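Local structure of uncharacterized protein (Corynebacterium diphtheriae NCTC 13129, 3B4Q) at residues Ala23-Ala28 with Asp45-Ala50; Glu41-Ala46 with Thr75-Phe80. The protein is of unknown function but forms a small all-helical domain that matches the C-terminal region of the resuscitation-promoting factor Rpf1 family. All blocks are in the same frame, centred on the assembly; numbering follows the deposited sequence.

In the fold
Both interactions use helix 39-56, the helix common to both in this small all-helical domain, and their segments overlap at Asp45 and Ala46. Interaction 1 sets helix 19-35 against it through small residues; interaction 2 brings the start of helix 77-83 onto it through two phenylalanines. Their centres lie about 9 Å apart, each about 5 Å from the centre of the chain, and they meet directly. Ala28 CB packs 3.6 Å from Ala43 CA, Val25 CG2 lies 3.7 Å from Phe77 CZ, and Leu47 CG is 3.8 Å from Phe80 CE2. The two contacts therefore form one continuous hydrophobic core in which three helices meet.

Interaction 1 of 2, residues Ala23-Ala28 with Asp45-Ala50; sequences AAVAGA and DALYNA
Ala24, Ala28, Ala46 and Ala50 form an all-alanine seam between helices 19-35 and 39-56, which run roughly antiparallel: the axes of the two segments make an angle of 149° and approach to 8.4 Å. The nearest CA atoms across the contact are those of Ala24 and Ala46, 5.6 Å apart. Methyl-to-methyl packing is the first kind of touch. Ala46 CB sits 3.8 Å from Ala28 CB, and one turn further along helix 39-56 Ala50 CB comes to 4.0 Å from Ala24 CB. Because the two helices run in opposite senses, the i, i+4 pair on one meets its counterpart in reverse order, 28 with 46 and 24 with 50. A second kind is methyl against backbone: Ala46 CB lies 3.6 Å from Ala24 O, and Ala24 CB is 3.9 Å from Ala46 O. These carbonyls already accept helical bonds, from Ala28 N and Ala50 N respectively, and the methyls simply pack beside them. Flanking the seam is a looser touch of a valine methyl, Val25 CG2, on Leu47 CB at 4.4 Å. Both of these larger side chains are buried; Leu47 also packs on Phe77 of helix 77-83, while Val25 reaches helix 10-13 through Pro10 and Arg11. No hydrogen bond or salt bridge crosses between the segments. The chemistry is van der Waals contact throughout, between methyls at the seam and larger side chains beside it: with one carbon per side chain at the seam, the two backbones can come close, and the bulkier residues fill the core alongside.

Interaction 2 of 2, residues Glu41-Ala46 with Thr75-Phe80; sequences ELAVDA and TNFNGF
Val44 turns both its methyls to a pair of phenylalanines: CG1 covers the Phe80 face, while CG2 sits between Phe77 and the root of Phe80, 3.9 Å from Phe80 CB. CG1, anti to the backbone N (chi1 168°), stands over the centre of one face of the Phe80 ring, 3.9 Å from its centroid and 13° off the ring normal, a CH-pi contact. CG2 also lies 3.7 Å from Phe77 CA and 3.8 Å from Phe77 CD1, as the side chains of Val44 and Phe77 slide by in opposite directions. The Phe77 ring meets the helix backbone edge-on: Val44 N lies near the ring plane, 3.7 Å from Phe77 CD1. Ala43 CB approaches the same corner obliquely, 3.6 Å from Phe77 CD1. At the outer end the CA atoms come closest, Glu41 CA 4.7 Å from Thr75 CA, and Thr75 CG2 lies loosely by Glu41 OE1. Asn76 is the N-cap of helix 77-83, its OD1 accepting from Gly79 N at 3.0 Å; the N-H reaches it from above the carbonyl plane. This bond caps the start of the helix that carries both phenylalanines. Glu40 OE2 accepts from Phe77 N, tying that start to helix 39-56. Around the pair, Phe77 reaches Pro10 and Val13 of helix 10-13, whereas Phe80 packs on Tyr48, further along helix 39-56, and on Asn73 in a loop.

Interaction 1 of 2, residues Ala23-Ala28 with Asp45-Ala50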
loop_
_atom_site.group_PDB
_atom_site.type_symbol
_atom_site.label_atom_id
_atom_site.label_comp_id
_atom_site.label_asym_id
_atom_site.label_seq_id
_atom_site.Cartn_x
_atom_site.Cartn_y
_atom_site.Cartn_z
ATOM N N ALA A 23 2.758 4.666 -7.634
ATOM C CA ALA A 23 2.690 3.765 -8.768
ATOM C C ALA A 23 2.087 2.410 -8.378
ATOM O O ALA A 23 1.190 1.884 -9.069
ATOM C CB ALA A 23 4.079 3.537 -9.339
ATOM N N ALA A 24 2.565 1.850 -7.267
ATOM C CA ALA A 24 2.088 0.512 -6.870
ATOM C C ALA A 24 0.591 0.589 -6.542
ATOM O O ALA A 24 -0.208 -0.280 -6.955
ATOM C CB ALA A 24 2.899 -0.006 -5.663
ATOM N N VAL A 25 0.192 1.658 -5.851
ATOM C CA VAL A 25 -1.223 1.812 -5.477
ATOM C C VAL A 25 -2.118 2.099 -6.714
ATOM O O VAL A 25 -3.212 1.525 -6.850
ATOM C CB VAL A 25 -1.357 2.882 -4.366
ATOM C CG1 VAL A 25 -2.809 3.234 -4.131
ATOM C CG2 VAL A 25 -0.650 2.380 -3.094
ATOM N N ALA A 26 -1.623 2.940 -7.615
ATOM C CA ALA A 26 -2.385 3.247 -8.845
ATOM C C ALA A 26 -2.677 1.961 -9.649
ATOM O O ALA A 26 -3.795 1.771 -10.152
ATOM C CB ALA A 26 -1.614 4.212 -9.736
ATOM N N GLY A 27 -1.639 1.133 -9.824
ATOM C CA GLY A 27 -1.797 -0.112 -10.595
ATOM C C GLY A 27 -2.842 -1.012 -9.956
ATOM O O GLY A 27 -3.675 -1.614 -10.645
ATOM N N ALA A 28 -2.789 -1.138 -8.622
ATOM C CA ALA A 28 -3.756 -1.989 -7.924
ATOM C C ALA A 28 -5.167 -1.439 -8.075
ATOM O O ALA A 28 -6.103 -2.190 -8.323
ATOM C CB ALA A 28 -3.377 -2.083 -6.400
ATOM N N ASP A 45 -1.852 -5.280 -0.718
ATOM C CA ASP A 45 -0.916 -6.304 -1.255
ATOM C C ASP A 45 0.178 -5.677 -2.158
ATOM O O ASP A 45 1.362 -6.028 -2.055
ATOM C CB ASP A 45 -1.668 -7.362 -2.034
ATOM C CG ASP A 45 -2.545 -8.270 -1.145
ATOM O OD1 ASP A 45 -2.407 -8.242 0.111
ATOM O OD2 ASP A 45 -3.376 -9.039 -1.731
ATOM N N ALA A 46 -0.231 -4.790 -3.066
ATOM C CA ALA A 46 0.707 -4.146 -4.011
ATOM C C ALA A 46 1.740 -3.299 -3.251
ATOM O O ALA A 46 2.946 -3.339 -3.559
ATOM C CB ALA A 46 -0.049 -3.298 -5.018
ATOM N N LEU A 47 1.298 -2.550 -2.237
ATOM C CA LEU A 47 2.232 -1.709 -1.516
ATOM C C LEU A 47 3.168 -2.570 -0.631
ATOM O O LEU A 47 4.390 -2.323 -0.549
ATOM C CB LEU A 47 1.467 -0.681 -0.687
ATOM C CG LEU A 47 2.305 0.316 0.137
ATOM C CD1 LEU A 47 3.425 0.922 -0.771
ATOM C CD2 LEU A 47 1.415 1.337 0.735
ATOM N N TYR A 48 2.615 -3.591 0.018
ATOM C CA TYR A 48 3.457 -4.476 0.790
ATOM C C TYR A 48 4.526 -5.089 -0.138
ATOM O O TYR A 48 5.722 -5.160 0.187
ATOM C CB TYR A 48 2.607 -5.561 1.442
ATOM C CG TYR A 48 3.399 -6.527 2.300
ATOM C CD1 TYR A 48 4.163 -6.047 3.354
ATOM C CD2 TYR A 48 3.380 -7.888 2.061
ATOM C CE1 TYR A 48 4.894 -6.880 4.172
ATOM C CE2 TYR A 48 4.122 -8.756 2.890
ATOM C CZ TYR A 48 4.875 -8.214 3.932
ATOM O OH TYR A 48 5.627 -8.989 4.776
ATOM N N ASN A 49 4.104 -5.504 -1.328
ATOM C CA ASN A 49 5.082 -6.089 -2.216
ATOM C C ASN A 49 6.132 -5.081 -2.635
ATOM O O ASN A 49 7.310 -5.433 -2.695
ATOM C CB ASN A 49 4.427 -6.718 -3.440
ATOM C CG ASN A 49 5.413 -7.546 -4.240
ATOM O OD1 ASN A 49 5.981 -8.523 -3.742
ATOM N ND2 ASN A 49 5.652 -7.126 -5.472
ATOM N N ALA A 50 5.728 -3.827 -2.875
ATOM C CA ALA A 50 6.682 -2.794 -3.289
ATOM C C ALA A 50 7.751 -2.572 -2.217
ATOM O O ALA A 50 8.936 -2.378 -2.515
ATOM C CB ALA A 50 5.949 -1.460 -3.564
#

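Interaction 2 of 2, residues Glu41-Ala46 with Thr75-Phe80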
loop_
_atom_site.group_PDB
_atom_site.type_symbol
_atom_site.label_atom_id
_atom_site.label_comp_id
_atom_site.label_asym_id
_atom_site.label_seq_id
_atom_site.Cartn_x
_atom_site.Cartn_y
_atom_site.Cartn_z
ATOM N N GLU A 41 -7.857 -4.196 -0.522
ATOM C CA GLU A 41 -7.053 -5.384 -0.299
ATOM C C GLU A 41 -5.928 -5.482 -1.359
ATOM O O GLU A 41 -4.768 -5.804 -1.040
ATOM C CB GLU A 41 -7.938 -6.623 -0.345
ATOM C CG GLU A 41 -7.195 -7.892 -0.252
ATOM C CD GLU A 41 -8.124 -9.082 -0.070
ATOM O OE1 GLU A 41 -9.269 -8.887 0.420
ATOM O OE2 GLU A 41 -7.693 -10.213 -0.403
ATOM N N LEU A 42 -6.284 -5.231 -2.627
ATOM C CA LEU A 42 -5.281 -5.279 -3.673
ATOM C C LEU A 42 -4.204 -4.201 -3.472
ATOM O O LEU A 42 -3.003 -4.430 -3.680
ATOM C CB LEU A 42 -5.927 -5.145 -5.063
ATOM C CG LEU A 42 -5.989 -6.332 -6.038
ATOM C CD1 LEU A 42 -5.965 -5.744 -7.417
ATOM C CD2 LEU A 42 -4.784 -7.264 -5.903
ATOM N N ALA A 43 -4.639 -3.006 -3.077
ATOM C CA ALA A 43 -3.674 -1.930 -2.835
ATOM C C ALA A 43 -2.733 -2.231 -1.653
ATOM O O ALA A 43 -1.520 -1.941 -1.705
ATOM C CB ALA A 43 -4.400 -0.599 -2.626
ATOM N N VAL A 44 -3.265 -2.786 -0.573
ATOM C CA VAL A 44 -2.406 -3.230 0.529
ATOM C C VAL A 44 -1.381 -4.266 0.021
ATOM O O VAL A 44 -0.172 -4.144 0.275
ATOM C CB VAL A 44 -3.246 -3.808 1.721
ATOM C CG1 VAL A 44 -2.321 -4.549 2.725
ATOM C CG2 VAL A 44 -4.085 -2.680 2.382
ATOM N N ASP A 45 -1.852 -5.280 -0.718
ATOM C CA ASP A 45 -0.916 -6.304 -1.255
ATOM C C ASP A 45 0.178 -5.677 -2.158
ATOM O O ASP A 45 1.362 -6.028 -2.055
ATOM C CB ASP A 45 -1.668 -7.362 -2.034
ATOM C CG ASP A 45 -2.545 -8.270 -1.145
ATOM O OD1 ASP A 45 -2.407 -8.242 0.111
ATOM O OD2 ASP A 45 -3.376 -9.039 -1.731
ATOM N N ALA A 46 -0.231 -4.790 -3.066
ATOM C CA ALA A 46 0.707 -4.146 -4.011
ATOM C C ALA A 46 1.740 -3.299 -3.251
ATOM O O ALA A 46 2.946 -3.339 -3.559
ATOM C CB ALA A 46 -0.049 -3.298 -5.018
ATOM N N THR A 75 -7.130 -5.553 4.985
ATOM C CA THR A 75 -8.268 -5.054 4.190
ATOM C C THR A 75 -8.469 -3.569 4.403
ATOM O O THR A 75 -9.413 -2.965 3.880
ATOM C CB THR A 75 -9.612 -5.800 4.514
ATOM O OG1 THR A 75 -10.081 -5.376 5.795
ATOM C CG2 THR A 75 -9.423 -7.285 4.529
ATOM N N ASN A 76 -7.566 -2.967 5.177
ATOM C CA ASN A 76 -7.745 -1.605 5.606
ATOM C C ASN A 76 -6.579 -0.758 5.077
ATOM O O ASN A 76 -5.506 -0.689 5.704
ATOM C CB ASN A 76 -7.815 -1.567 7.149
ATOM C CG ASN A 76 -7.881 -0.163 7.713
ATOM O OD1 ASN A 76 -7.959 0.864 6.988
ATOM N ND2 ASN A 76 -7.826 -0.100 9.064
ATOM N N PHE A 77 -6.785 -0.156 3.900
ATOM C CA PHE A 77 -5.661 0.535 3.247
ATOM C C PHE A 77 -5.111 1.704 4.081
ATOM O O PHE A 77 -3.889 1.833 4.296
ATOM C CB PHE A 77 -5.917 0.970 1.804
ATOM C CG PHE A 77 -4.678 1.519 1.179
ATOM C CD1 PHE A 77 -3.687 0.649 0.683
ATOM C CD2 PHE A 77 -4.414 2.887 1.219
ATOM C CE1 PHE A 77 -2.519 1.152 0.172
ATOM C CE2 PHE A 77 -3.229 3.406 0.711
ATOM C CZ PHE A 77 -2.277 2.532 0.187
ATOM N N ASN A 78 -6.005 2.575 4.530
ATOM C CA ASN A 78 -5.544 3.737 5.308
ATOM C C ASN A 78 -4.793 3.251 6.544
ATOM O O ASN A 78 -3.732 3.783 6.872
ATOM C CB ASN A 78 -6.743 4.607 5.736
ATOM C CG ASN A 78 -6.301 5.808 6.510
ATOM O OD1 ASN A 78 -6.385 5.838 7.753
ATOM N ND2 ASN A 78 -5.730 6.759 5.820
ATOM N N GLY A 79 -5.313 2.209 7.208
ATOM C CA GLY A 79 -4.654 1.711 8.417
ATOM C C GLY A 79 -3.277 1.155 8.103
ATOM O O GLY A 79 -2.297 1.393 8.843
ATOM N N PHE A 80 -3.185 0.419 6.995
ATOM C CA PHE A 80 -1.899 -0.184 6.609
ATOM C C PHE A 80 -0.865 0.885 6.276
ATOM O O PHE A 80 0.286 0.826 6.726
ATOM C CB PHE A 80 -2.118 -1.089 5.393
ATOM C CG PHE A 80 -0.835 -1.641 4.811
ATOM C CD1 PHE A 80 -0.132 -2.645 5.458
ATOM C CD2 PHE A 80 -0.312 -1.113 3.614
ATOM C CE1 PHE A 80 1.062 -3.149 4.937
ATOM C CE2 PHE A 80 0.884 -1.620 3.092
ATOM C CZ PHE A 80 1.567 -2.653 3.765
#